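Local coordinates for protein endo-1,4-b-d-mannanase (Trichoderma reesei, PDB 1QNR) that catalyses, as a family 5 glycoside hydrolase, the cleavage of internal beta-1,4-mannosidic bonds in mannan polysaccharides, at residues 237-243 with 271-277; 254-259 with 289-294; 18-22 with 300-304; 204-209 with 220-226. All blocks are in the same frame, centred on the assembly; numbering follows the deposited sequence.

Interaction 1: residues 237-243 with 271-277; sequences FGTFHLY and PCVFEEY
His241 and Glu276 are stacked. Glu276 CG sits over the centre of the imidazole face, 3.6 Å from the ring centroid, and the carboxylate lies at 19° to the ring plane. Glu275 comes to the same ring at its edge. His241 NE2 gives its proton to the anti lone pair of Glu275 OE1 at 2.7 Å, in the ring plane and almost straight (173°). Tyr243 OH donates to Glu276 OE1 at 2.7 Å, meeting this oxygen on its anti side but out of the carboxylate plane. Arg54 adds salt bridges to both glutamates, and His241 ND1 is hydrogen-bonded to Glu169. A leucine in place of His241 would probably leave Glu275 OE1 without its donor and Glu276 without the flat ring it rests on. On the other face of the sheet, the Phe240 and Phe274 rings are nearly parallel but slid apart. Phe274 CA lies over the Phe240 face, and Cys272 SG meets the ring edge, 3.9 Å from Phe240 CE1. A parallel ladder runs beneath, including Val273 N to Gly238 O at 2.8 Å. In family 5 the nucleophile ends the seventh barrel strand, a place consistent with Glu276. Helices 253-267 and 283-295 pack on the Phe240 and Leu242 side, and strand 300-309 continues the sheet beyond strand 272-277.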
loop_
_atom_site.group_PDB
_atom_site.type_symbol
_atom_site.label_atom_id
_atom_site.label_comp_id
_atom_site.label_asym_id
_atom_site.label_seq_id
_atom_site.Cartn_x
_atom_site.Cartn_y
_atom_site.Cartn_z
ATOM N N PHE A 237 9.711 4.966 6.692
ATOM C CA PHE A 237 8.866 4.326 7.728
ATOM C C PHE A 237 8.635 2.862 7.357
ATOM O O PHE A 237 8.824 2.520 6.177
ATOM C CB PHE A 237 7.510 5.081 7.933
ATOM C CG PHE A 237 6.641 5.127 6.695
ATOM C CD1 PHE A 237 5.654 4.145 6.528
ATOM C CD2 PHE A 237 6.700 6.199 5.807
ATOM C CE1 PHE A 237 4.765 4.203 5.423
ATOM C CE2 PHE A 237 5.817 6.282 4.713
ATOM C CZ PHE A 237 4.838 5.292 4.523
ATOM N N GLY A 238 8.212 2.041 8.334
ATOM C CA GLY A 238 7.975 0.618 8.083
ATOM C C GLY A 238 6.494 0.334 7.791
ATOM O O GLY A 238 5.600 1.099 8.252
ATOM N N THR A 239 6.209 -0.736 7.040
ATOM C CA THR A 239 4.836 -1.215 6.812
ATOM C C THR A 239 4.719 -2.661 7.273
ATOM O O THR A 239 5.664 -3.477 7.146
ATOM C CB THR A 239 4.458 -1.197 5.277
ATOM O OG1 THR A 239 5.485 -1.852 4.492
ATOM C CG2 THR A 239 4.316 0.271 4.799
ATOM N N PHE A 240 3.520 -3.030 7.770
ATOM C CA PHE A 240 3.256 -4.467 8.016
ATOM C C PHE A 240 1.758 -4.750 7.820
ATOM O O PHE A 240 0.935 -3.817 7.905
ATOM C CB PHE A 240 3.711 -5.004 9.374
ATOM C CG PHE A 240 3.041 -4.350 10.562
ATOM C CD1 PHE A 240 3.519 -3.180 11.102
ATOM C CD2 PHE A 240 1.914 -4.938 11.127
ATOM C CE1 PHE A 240 2.950 -2.544 12.233
ATOM C CE2 PHE A 240 1.279 -4.314 12.270
ATOM C CZ PHE A 240 1.834 -3.116 12.798
ATOM N N HIS A 241 1.417 -5.985 7.421
ATOM C CA HIS A 241 0.036 -6.403 7.126
ATOM C C HIS A 241 -0.372 -7.570 8.088
ATOM O O HIS A 241 0.501 -7.997 8.803
ATOM C CB HIS A 241 -0.060 -6.904 5.650
ATOM C CG HIS A 241 0.314 -5.853 4.599
ATOM N ND1 HIS A 241 0.333 -6.136 3.240
ATOM C CD2 HIS A 241 0.735 -4.562 4.655
ATOM C CE1 HIS A 241 0.643 -5.074 2.530
ATOM N NE2 HIS A 241 0.950 -4.083 3.380
ATOM N N LEU A 242 -1.676 -7.925 8.093
ATOM C CA LEU A 242 -2.047 -8.952 9.108
ATOM C C LEU A 242 -3.295 -9.718 8.588
ATOM O O LEU A 242 -4.408 -9.178 8.465
ATOM C CB LEU A 242 -2.402 -8.331 10.442
ATOM C CG LEU A 242 -3.030 -9.221 11.549
ATOM C CD1 LEU A 242 -2.051 -10.372 11.919
ATOM C CD2 LEU A 242 -3.338 -8.373 12.807
ATOM N N TYR A 243 -3.093 -11.040 8.374
ATOM C CA TYR A 243 -4.181 -11.915 7.898
ATOM C C TYR A 243 -4.097 -13.312 8.518
ATOM O O TYR A 243 -3.610 -14.260 7.903
ATOM C CB TYR A 243 -4.116 -12.053 6.361
ATOM C CG TYR A 243 -4.453 -10.738 5.587
ATOM C CD1 TYR A 243 -5.762 -10.336 5.447
ATOM C CD2 TYR A 243 -3.415 -9.988 5.077
ATOM C CE1 TYR A 243 -6.047 -9.145 4.762
ATOM C CE2 TYR A 243 -3.661 -8.768 4.432
ATOM C CZ TYR A 243 -4.966 -8.402 4.246
ATOM O OH TYR A 243 -5.313 -7.258 3.504
ATOM N N PRO A 271 8.456 5.769 12.398
ATOM C CA PRO A 271 7.082 5.248 12.599
ATOM C C PRO A 271 6.865 3.967 11.803
ATOM O O PRO A 271 7.548 3.683 10.807
ATOM C CB PRO A 271 6.175 6.355 11.992
ATOM C CG PRO A 271 7.102 7.418 11.479
ATOM C CD PRO A 271 8.511 6.913 11.443
ATOM N N CYS A 272 5.875 3.190 12.302
ATOM C CA CYS A 272 5.332 2.076 11.539
ATOM C C CYS A 272 3.894 2.404 11.124
ATOM O O CYS A 272 3.135 3.138 11.795
ATOM C CB CYS A 272 5.117 0.869 12.474
ATOM S SG CYS A 272 6.265 -0.532 12.352
ATOM N N VAL A 273 3.472 1.881 9.932
ATOM C CA VAL A 273 2.075 1.945 9.454
ATOM C C VAL A 273 1.534 0.505 9.369
ATOM O O VAL A 273 2.129 -0.366 8.689
ATOM C CB VAL A 273 1.930 2.643 8.077
ATOM C CG1 VAL A 273 0.477 2.606 7.539
ATOM C CG2 VAL A 273 2.373 4.111 8.184
ATOM N N PHE A 274 0.429 0.283 10.084
ATOM C CA PHE A 274 -0.303 -1.002 10.081
ATOM C C PHE A 274 -1.180 -0.947 8.800
ATOM O O PHE A 274 -2.311 -0.411 8.848
ATOM C CB PHE A 274 -1.091 -1.099 11.378
ATOM C CG PHE A 274 -1.965 -2.275 11.676
ATOM C CD1 PHE A 274 -1.749 -3.489 11.009
ATOM C CD2 PHE A 274 -2.975 -2.205 12.639
ATOM C CE1 PHE A 274 -2.552 -4.592 11.368
ATOM C CE2 PHE A 274 -3.797 -3.283 12.976
ATOM C CZ PHE A 274 -3.547 -4.493 12.337
ATOM N N GLU A 275 -0.614 -1.350 7.666
ATOM C CA GLU A 275 -1.092 -0.923 6.332
ATOM C C GLU A 275 -2.196 -1.766 5.713
ATOM O O GLU A 275 -2.889 -1.250 4.818
ATOM C CB GLU A 275 0.153 -0.901 5.402
ATOM C CG GLU A 275 -0.120 -0.427 3.963
ATOM C CD GLU A 275 1.144 -0.436 3.103
ATOM O OE1 GLU A 275 1.741 -1.510 2.885
ATOM O OE2 GLU A 275 1.451 0.700 2.568
ATOM N N GLU A 276 -2.365 -3.024 6.154
ATOM C CA GLU A 276 -3.503 -3.844 5.743
ATOM C C GLU A 276 -3.893 -4.775 6.876
ATOM O O GLU A 276 -2.955 -5.301 7.531
ATOM C CB GLU A 276 -3.229 -4.758 4.531
ATOM C CG GLU A 276 -2.869 -4.101 3.186
ATOM C CD GLU A 276 -2.708 -5.103 2.096
ATOM O OE1 GLU A 276 -3.094 -6.311 2.270
ATOM O OE2 GLU A 276 -2.164 -4.812 0.996
ATOM N N TYR A 277 -5.170 -5.076 7.061
ATOM C CA TYR A 277 -5.567 -6.132 8.022
ATOM C C TYR A 277 -7.023 -6.528 7.748
ATOM O O TYR A 277 -7.827 -5.712 7.286
ATOM C CB TYR A 277 -5.404 -5.682 9.481
ATOM C CG TYR A 277 -6.117 -4.414 9.873
ATOM C CD1 TYR A 277 -7.442 -4.359 10.348
ATOM C CD2 TYR A 277 -5.464 -3.156 9.821
ATOM C CE1 TYR A 277 -8.057 -3.188 10.734
ATOM C CE2 TYR A 277 -6.071 -1.978 10.202
ATOM C CZ TYR A 277 -7.385 -1.959 10.654
ATOM O OH TYR A 277 -8.024 -0.775 11.033
#

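Interaction 2: residues 254-259 with 289-294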
loop_
_atom_site.group_PDB
_atom_site.type_symbol
_atom_site.label_atom_id
_atom_site.label_comp_id
_atom_site.label_asym_id
_atom_site.label_seq_id
_atom_site.Cartn_x
_atom_site.Cartn_y
_atom_site.Cartn_z
ATOM N N GLY A 254 -2.788 -11.519 16.676
ATOM C CA GLY A 254 -2.526 -10.260 15.965
ATOM C C GLY A 254 -2.081 -9.135 16.871
ATOM O O GLY A 254 -1.345 -8.251 16.398
ATOM N N ASN A 255 -2.486 -9.144 18.153
ATOM C CA ASN A 255 -2.051 -8.062 19.050
ATOM C C ASN A 255 -0.538 -8.102 19.238
ATOM O O ASN A 255 0.126 -7.050 19.189
ATOM C CB ASN A 255 -2.784 -8.164 20.422
ATOM C CG ASN A 255 -4.269 -7.962 20.156
ATOM O OD1 ASN A 255 -4.768 -6.876 19.794
ATOM N ND2 ASN A 255 -5.093 -9.037 20.246
ATOM N N GLY A 256 0.046 -9.300 19.475
ATOM C CA GLY A 256 1.502 -9.404 19.613
ATOM C C GLY A 256 2.237 -9.052 18.311
ATOM O O GLY A 256 3.349 -8.517 18.319
ATOM N N TRP A 257 1.647 -9.440 17.142
ATOM C CA TRP A 257 2.215 -9.046 15.842
ATOM C C TRP A 257 2.330 -7.509 15.702
ATOM O O TRP A 257 3.391 -7.005 15.253
ATOM C CB TRP A 257 1.333 -9.625 14.725
ATOM C CG TRP A 257 1.803 -9.412 13.314
ATOM C CD1 TRP A 257 1.257 -8.556 12.382
ATOM C CD2 TRP A 257 2.862 -10.099 12.617
ATOM N NE1 TRP A 257 1.929 -8.620 11.172
ATOM C CE2 TRP A 257 2.910 -9.605 11.306
ATOM C CE3 TRP A 257 3.780 -11.107 12.985
ATOM C CZ2 TRP A 257 3.794 -10.097 10.336
ATOM C CZ3 TRP A 257 4.693 -11.568 12.046
ATOM C CH2 TRP A 257 4.689 -11.069 10.737
ATOM N N ILE A 258 1.277 -6.779 16.106
ATOM C CA ILE A 258 1.386 -5.303 16.083
ATOM C C ILE A 258 2.474 -4.839 17.045
ATOM O O ILE A 258 3.277 -3.952 16.707
ATOM C CB ILE A 258 -0.009 -4.718 16.504
ATOM C CG1 ILE A 258 -1.077 -5.064 15.437
ATOM C CG2 ILE A 258 0.113 -3.206 16.704
ATOM C CD1 ILE A 258 -2.511 -4.911 16.018
ATOM N N GLN A 259 2.467 -5.355 18.313
ATOM C CA GLN A 259 3.434 -4.873 19.309
ATOM C C GLN A 259 4.898 -5.127 18.869
ATOM O O GLN A 259 5.742 -4.238 19.066
ATOM C CB GLN A 259 3.172 -5.588 20.664
ATOM C CG GLN A 259 1.817 -5.180 21.256
ATOM C CD GLN A 259 1.405 -6.034 22.456
ATOM O OE1 GLN A 259 1.701 -7.209 22.542
ATOM N NE2 GLN A 259 0.700 -5.341 23.357
ATOM N N PRO A 289 -10.134 -5.015 18.688
ATOM C CA PRO A 289 -8.974 -5.067 19.586
ATOM C C PRO A 289 -7.638 -4.716 18.908
ATOM O O PRO A 289 -6.758 -4.078 19.532
ATOM C CB PRO A 289 -9.004 -6.510 20.136
ATOM C CG PRO A 289 -10.403 -6.984 19.948
ATOM C CD PRO A 289 -10.917 -6.291 18.679
ATOM N N TRP A 290 -7.512 -5.081 17.615
ATOM C CA TRP A 290 -6.298 -4.700 16.869
ATOM C C TRP A 290 -6.133 -3.175 16.693
ATOM O O TRP A 290 -5.047 -2.639 16.840
ATOM C CB TRP A 290 -6.276 -5.360 15.487
ATOM C CG TRP A 290 -6.355 -6.860 15.412
ATOM C CD1 TRP A 290 -6.082 -7.808 16.415
ATOM C CD2 TRP A 290 -6.691 -7.628 14.276
ATOM N NE1 TRP A 290 -6.282 -9.068 15.961
ATOM C CE2 TRP A 290 -6.636 -9.014 14.607
ATOM C CE3 TRP A 290 -6.997 -7.311 12.914
ATOM C CZ2 TRP A 290 -6.931 -10.034 13.714
ATOM C CZ3 TRP A 290 -7.262 -8.315 12.011
ATOM C CH2 TRP A 290 -7.208 -9.688 12.394
ATOM N N GLN A 291 -7.273 -2.531 16.406
ATOM C CA GLN A 291 -7.253 -1.057 16.229
ATOM C C GLN A 291 -6.906 -0.430 17.579
ATOM O O GLN A 291 -6.082 0.500 17.566
ATOM C CB GLN A 291 -8.678 -0.608 15.802
ATOM C CG GLN A 291 -9.054 -1.136 14.419
ATOM C CD GLN A 291 -10.391 -0.563 13.956
ATOM O OE1 GLN A 291 -11.335 -0.399 14.803
ATOM N NE2 GLN A 291 -10.487 -0.331 12.653
ATOM N N THR A 292 -7.436 -0.959 18.710
ATOM C CA THR A 292 -7.033 -0.361 19.994
ATOM C C THR A 292 -5.571 -0.616 20.314
ATOM O O THR A 292 -4.860 0.309 20.809
ATOM C CB THR A 292 -7.920 -0.985 21.111
ATOM O OG1 THR A 292 -9.266 -0.526 20.883
ATOM C CG2 THR A 292 -7.450 -0.548 22.506
ATOM N N THR A 293 -5.044 -1.806 20.050
ATOM C CA THR A 293 -3.615 -2.053 20.254
ATOM C C THR A 293 -2.767 -1.080 19.447
ATOM O O THR A 293 -1.795 -0.479 19.955
ATOM C CB THR A 293 -3.307 -3.530 19.966
ATOM O OG1 THR A 293 -4.059 -4.403 20.846
ATOM C CG2 THR A 293 -1.823 -3.869 20.071
ATOM N N SER A 294 -3.086 -0.918 18.147
ATOM C CA SER A 294 -2.268 -0.023 17.290
ATOM C C SER A 294 -2.317 1.402 17.785
ATOM O O SER A 294 -1.253 2.041 17.963
ATOM C CB SER A 294 -2.832 -0.168 15.840
ATOM O OG SER A 294 -1.977 0.592 14.959
#
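Ile258 and Thr293 bury the most surface here, and Trp290 comes next. Ile258 carries the apolar part. Its CG1 arm lies beside the backbone N (chi1 -66°) and is extended onward, which carries CD1 to Trp290 CB at 3.8 Å, close to the carbonyl oxygen of Trp290. Its CG2 branch meets Thr293 CG2 at 3.9 Å and also faces Ser294. Thr293 points its hydroxyl the other way, to the amide of Asn255. Thr293 OG1 is 2.8 Å from Asn255 OD1 and 3.0 Å from Pro289 O, one turn earlier in its own helix. Asn255 OD1 also lies in the plane of the Trp290 ring, at its edge, 3.7 Å from Trp290 CD1. The amide and indole planes are 66° apart. Asn255 ND2 is held by Thr252 O, which fixes how the amide is turned. Trp290 NE1 bonds to Tyr251 O and passes 3.9 Å from Gly254 CA, where a CB would clash with it. The two helix segments run nearly parallel, with axes 9.4 Å apart at 23°, as for successive outer helices of a beta/alpha barrel. The chemistry is split by depth. Ile258 and Trp290 give a buried apolar seam that rests on Phe274 of the barrel. Asn255 and Thr293 give a polar seam on the partly exposed side, so the helix pair is joined by both packing and polar contact.

Interaction 3: residues 18-22 with 300-304; sequences VGYFA and MGGDM
Phe21 and Gly302 pair as neighbours in a parallel sheet, their CA atoms 4.6 Å apart. Phe21 N donates to Gly301 O at 3.3 Å, and Asp303 N donates to Phe21 O at 3.2 Å. Just before this pairing, a water donates to both Gly19 O and Gly301 O and bridges the two segments. Gly302 lies between two rings. Its CA is over the Tyr20 face, 3.7 Å from the ring centroid, and over the Phe21 face, 3.9 Å from that centroid. A CB on Gly302 would run into Phe21 CE2. Tyr20 reaches across the glycine because its CG stands opposite the backbone N (chi1 -168°). Its OH then donates to the anti lone pair of Asp303 OD2 at 2.6 Å, with the carboxylate oxygen in the plane of the ring. A phenylalanine replacing Tyr20 would probably cost Asp303 OD2 one donor and leave Ser294 OG without this partner. Asp303 is gripped further by His339 at OD2 and by Tyr277 at OD1. The Phe21 ring turns to the other side of the sheet, where Met304 CG comes to its edge, 4.0 Å from Phe21 CE1. This pairing of the first and last strands closes the eight-stranded barrel typical of the family. Strands 52-54 and 272-277 flank the pair, and helices 283-295 and 330-343 pack on the Tyr20 side.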
loop_
_atom_site.group_PDB
_atom_site.type_symbol
_atom_site.label_atom_id
_atom_site.label_comp_id
_atom_site.label_asym_id
_atom_site.label_seq_id
_atom_site.Cartn_x
_atom_site.Cartn_y
_atom_site.Cartn_z
ATOM N N VAL A 18 0.180 17.059 13.623
ATOM C CA VAL A 18 1.007 15.942 14.033
ATOM C C VAL A 18 0.190 15.051 14.946
ATOM O O VAL A 18 -0.420 15.400 15.968
ATOM C CB VAL A 18 2.278 16.432 14.782
ATOM C CG1 VAL A 18 3.101 15.253 15.255
ATOM C CG2 VAL A 18 3.073 17.327 13.817
ATOM N N GLY A 19 0.104 13.756 14.563
ATOM C CA GLY A 19 -0.640 12.799 15.384
ATOM C C GLY A 19 -1.087 11.524 14.590
ATOM O O GLY A 19 -0.905 11.477 13.378
ATOM N N TYR A 20 -1.566 10.552 15.324
ATOM C CA TYR A 20 -2.033 9.269 14.740
ATOM C C TYR A 20 -3.133 9.478 13.698
ATOM O O TYR A 20 -3.992 10.351 13.862
ATOM C CB TYR A 20 -2.609 8.446 15.910
ATOM C CG TYR A 20 -2.853 6.965 15.518
ATOM C CD1 TYR A 20 -4.049 6.528 14.970
ATOM C CD2 TYR A 20 -1.839 6.030 15.779
ATOM C CE1 TYR A 20 -4.270 5.170 14.645
ATOM C CE2 TYR A 20 -2.013 4.664 15.452
ATOM C CZ TYR A 20 -3.210 4.256 14.892
ATOM O OH TYR A 20 -3.446 2.916 14.578
ATOM N N PHE A 21 -3.110 8.650 12.605
ATOM C CA PHE A 21 -4.147 8.759 11.576
ATOM C C PHE A 21 -4.815 7.408 11.348
ATOM O O PHE A 21 -4.207 6.330 11.512
ATOM C CB PHE A 21 -3.567 9.265 10.230
ATOM C CG PHE A 21 -2.766 8.246 9.432
ATOM C CD1 PHE A 21 -3.357 7.342 8.560
ATOM C CD2 PHE A 21 -1.372 8.211 9.576
ATOM C CE1 PHE A 21 -2.587 6.374 7.882
ATOM C CE2 PHE A 21 -0.594 7.263 8.878
ATOM C CZ PHE A 21 -1.191 6.376 7.996
ATOM N N ALA A 22 -6.083 7.475 10.915
ATOM C CA ALA A 22 -6.754 6.285 10.337
ATOM C C ALA A 22 -6.918 6.493 8.843
ATOM O O ALA A 22 -7.251 7.586 8.363
ATOM C CB ALA A 22 -8.129 6.005 10.974
ATOM N N MET A 300 3.737 3.282 16.639
ATOM C CA MET A 300 2.725 3.260 15.582
ATOM C C MET A 300 2.327 4.670 15.129
ATOM O O MET A 300 2.034 5.531 15.963
ATOM C CB MET A 300 1.438 2.549 16.012
ATOM C CG MET A 300 1.644 1.075 16.319
ATOM S SD MET A 300 2.366 0.104 14.946
ATOM C CE MET A 300 1.316 0.705 13.577
ATOM N N GLY A 301 2.331 4.944 13.836
ATOM C CA GLY A 301 1.861 6.208 13.293
ATOM C C GLY A 301 0.494 6.225 12.714
ATOM O O GLY A 301 -0.158 7.290 12.604
ATOM N N GLY A 302 -0.040 5.046 12.350
ATOM C CA GLY A 302 -1.478 5.028 11.855
ATOM C C GLY A 302 -1.784 3.581 11.408
ATOM O O GLY A 302 -0.937 2.704 11.441
ATOM N N ASP A 303 -3.070 3.396 10.989
ATOM C CA ASP A 303 -3.539 2.071 10.517
ATOM C C ASP A 303 -4.582 2.208 9.403
ATOM O O ASP A 303 -5.247 3.255 9.289
ATOM C CB ASP A 303 -4.152 1.206 11.658
ATOM C CG ASP A 303 -5.530 1.766 12.097
ATOM O OD1 ASP A 303 -6.565 1.401 11.503
ATOM O OD2 ASP A 303 -5.541 2.538 13.086
ATOM N N MET A 304 -4.602 1.188 8.497
ATOM C CA MET A 304 -5.494 1.212 7.294
ATOM C C MET A 304 -6.080 -0.158 7.115
ATOM O O MET A 304 -5.399 -1.139 6.716
ATOM C CB MET A 304 -4.652 1.592 6.033
ATOM C CG MET A 304 -3.890 2.913 6.289
ATOM S SD MET A 304 -2.694 3.423 5.032
ATOM C CE MET A 304 -3.825 3.827 3.746
HETATM O O HOH W 1 1.172 9.670 12.985
#

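Interaction 4: residues 204-209 with 220-226; sequences DEGLGL and YGEGTDF
Phe226 meets Gly206 because its CG stands opposite its own backbone N (chi1 -172°), and Thr224 reaches Leu207 with OG1 set between its N and carbonyl carbon (chi1 60°). Thr224 belongs to the long loop after strand 199-201 of the beta/alpha barrel, which folds back on itself, and Phe226 opens helix 226-230. Phe226 CD1 is 3.7 Å from Gly206 CA, and Asp204 OD2 lies in the ring plane at its edge. Thr224 OG1 donates to Leu207 O at 2.9 Å from above the carbonyl plane. A water bridges the same hydroxyl to Leu207 N. Leu207 and Glu222 lie side by side, with Leu207 CD1 3.7 Å from Glu222 CG. The Glu222 carboxylate is held by Tyr216 and Asn173. Gly208 is tightly enclosed: Tyr220 CE1 is 3.4 Å from Gly208 C, and a CB there would strike Thr224 O. Close by, Glu205 OE2 hydrogen-bonds O6 of a beta-D-mannopyranose, so the loop lies next to that sugar. Asp225 is the N-cap of the helix, its OD1 taking Lys228 N. Phe226 N donates to Gly208 O, and a water donates to that same oxygen at 2.8 Å and to Asp225 OD1 at 2.7 Å.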
loop_
_atom_site.group_PDB
_atom_site.type_symbol
_atom_site.label_atom_id
_atom_site.label_comp_id
_atom_site.label_asym_id
_atom_site.label_seq_id
_atom_site.Cartn_x
_atom_site.Cartn_y
_atom_site.Cartn_z
ATOM N N ASP A 204 6.129 -4.142 2.174
ATOM C CA ASP A 204 6.111 -5.541 2.644
ATOM C C ASP A 204 5.099 -5.769 3.741
ATOM O O ASP A 204 4.558 -4.896 4.432
ATOM C CB ASP A 204 7.553 -5.900 3.115
ATOM C CG ASP A 204 7.926 -5.067 4.318
ATOM O OD1 ASP A 204 7.892 -3.796 4.239
ATOM O OD2 ASP A 204 8.255 -5.636 5.411
ATOM N N GLU A 205 4.850 -7.098 3.914
ATOM C CA GLU A 205 3.920 -7.594 4.964
ATOM C C GLU A 205 4.443 -7.563 6.378
ATOM O O GLU A 205 3.723 -7.810 7.384
ATOM C CB GLU A 205 3.509 -9.002 4.585
ATOM C CG GLU A 205 2.764 -9.111 3.227
ATOM C CD GLU A 205 2.792 -10.570 2.735
ATOM O OE1 GLU A 205 3.856 -10.825 2.091
ATOM O OE2 GLU A 205 1.912 -11.448 2.992
ATOM N N GLY A 206 5.807 -7.415 6.535
ATOM C CA GLY A 206 6.440 -7.479 7.844
ATOM C C GLY A 206 7.021 -8.860 8.196
ATOM O O GLY A 206 7.376 -9.071 9.378
ATOM N N LEU A 207 7.023 -9.804 7.253
ATOM C CA LEU A 207 7.463 -11.164 7.610
ATOM C C LEU A 207 8.960 -11.121 7.981
ATOM O O LEU A 207 9.777 -10.377 7.435
ATOM C CB LEU A 207 7.232 -12.149 6.445
ATOM C CG LEU A 207 5.784 -12.060 5.839
ATOM C CD1 LEU A 207 5.677 -13.087 4.669
ATOM C CD2 LEU A 207 4.686 -12.330 6.867
ATOM N N GLY A 208 9.342 -12.022 8.910
ATOM C CA GLY A 208 10.744 -12.222 9.304
ATOM C C GLY A 208 11.131 -11.341 10.456
ATOM O O GLY A 208 11.653 -10.203 10.251
ATOM N N LEU A 209 10.902 -11.736 11.713
ATOM C CA LEU A 209 11.196 -10.887 12.909
ATOM C C LEU A 209 11.387 -11.837 14.085
ATOM O O LEU A 209 10.490 -12.627 14.421
ATOM C CB LEU A 209 10.040 -9.853 13.054
ATOM C CG LEU A 209 10.158 -8.874 14.215
ATOM C CD1 LEU A 209 11.416 -8.051 14.225
ATOM C CD2 LEU A 209 8.899 -8.023 14.363
ATOM N N TYR A 220 11.857 -16.877 8.378
ATOM C CA TYR A 220 12.566 -16.255 7.258
ATOM C C TYR A 220 12.461 -17.068 5.991
ATOM O O TYR A 220 13.448 -17.246 5.231
ATOM C CB TYR A 220 14.040 -15.987 7.662
ATOM C CG TYR A 220 14.137 -15.001 8.809
ATOM C CD1 TYR A 220 14.056 -13.614 8.665
ATOM C CD2 TYR A 220 14.188 -15.489 10.139
ATOM C CE1 TYR A 220 14.155 -12.726 9.701
ATOM C CE2 TYR A 220 14.239 -14.601 11.213
ATOM C CZ TYR A 220 14.213 -13.227 10.993
ATOM O OH TYR A 220 14.338 -12.338 12.031
ATOM N N GLY A 221 11.304 -17.609 5.637
ATOM C CA GLY A 221 11.114 -18.364 4.436
ATOM C C GLY A 221 10.636 -17.588 3.200
ATOM O O GLY A 221 10.499 -18.175 2.129
ATOM N N GLU A 222 10.322 -16.281 3.396
ATOM C CA GLU A 222 9.764 -15.462 2.293
ATOM C C GLU A 222 10.746 -14.401 1.847
ATOM O O GLU A 222 10.337 -13.474 1.100
ATOM C CB GLU A 222 8.386 -14.875 2.676
ATOM C CG GLU A 222 7.340 -15.965 3.011
ATOM C CD GLU A 222 7.050 -16.912 1.861
ATOM O OE1 GLU A 222 7.359 -16.645 0.675
ATOM O OE2 GLU A 222 6.496 -18.026 2.151
ATOM N N GLY A 223 12.042 -14.538 2.219
ATOM C CA GLY A 223 13.026 -13.578 1.699
ATOM C C GLY A 223 13.067 -12.203 2.353
ATOM O O GLY A 223 13.764 -11.326 1.792
ATOM N N THR A 224 12.291 -11.987 3.450
ATOM C CA THR A 224 12.334 -10.622 4.062
ATOM C C THR A 224 12.738 -10.667 5.515
ATOM O O THR A 224 12.450 -11.674 6.204
ATOM C CB THR A 224 10.952 -9.908 3.920
ATOM O OG1 THR A 224 9.915 -10.678 4.586
ATOM C CG2 THR A 224 10.522 -9.776 2.442
ATOM N N ASP A 225 13.527 -9.659 5.937
ATOM C CA ASP A 225 13.968 -9.490 7.328
ATOM C C ASP A 225 13.484 -8.082 7.719
ATOM O O ASP A 225 14.038 -7.089 7.221
ATOM C CB ASP A 225 15.500 -9.656 7.382
ATOM C CG ASP A 225 16.062 -9.538 8.795
ATOM O OD1 ASP A 225 15.601 -8.695 9.578
ATOM O OD2 ASP A 225 17.011 -10.299 9.169
ATOM N N PHE A 226 12.426 -8.023 8.532
ATOM C CA PHE A 226 11.811 -6.720 8.853
ATOM C C PHE A 226 12.755 -5.711 9.454
ATOM O O PHE A 226 12.800 -4.526 9.004
ATOM C CB PHE A 226 10.598 -6.905 9.804
ATOM C CG PHE A 226 9.818 -5.635 10.008
ATOM C CD1 PHE A 226 9.021 -5.152 8.962
ATOM C CD2 PHE A 226 9.849 -4.965 11.227
ATOM C CE1 PHE A 226 8.243 -4.013 9.161
ATOM C CE2 PHE A 226 9.082 -3.784 11.391
ATOM C CZ PHE A 226 8.293 -3.279 10.332
HETATM O O HOH W 2 7.352 -9.313 4.357
HETATM O O HOH W 3 13.747 -8.877 11.473
#

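All four contacts belong to one beta/alpha barrel. Interaction 3 joins the first and last strands and encloses the other three along the chain. Interaction 4 closes first, in the loop after strand 199-201. Interactions 1 and 2 follow and interleave: strand 238-242, helix 253-267, strand 272-277, helix 283-295. Interaction 1 is central. Its centre is about 11 Å from those of interactions 2 and 3 and about 13 Å from that of interaction 4, and it touches all three. Interactions 1 and 3 share the barrel sheet, while interaction 2 covers its outside. Interactions 3 and 4 do not touch, their nearest atoms being about 8 Å apart. The strand pairing that closes the barrel is thus well separated from the loop beside the mannose, their centres being about 23 Å apart.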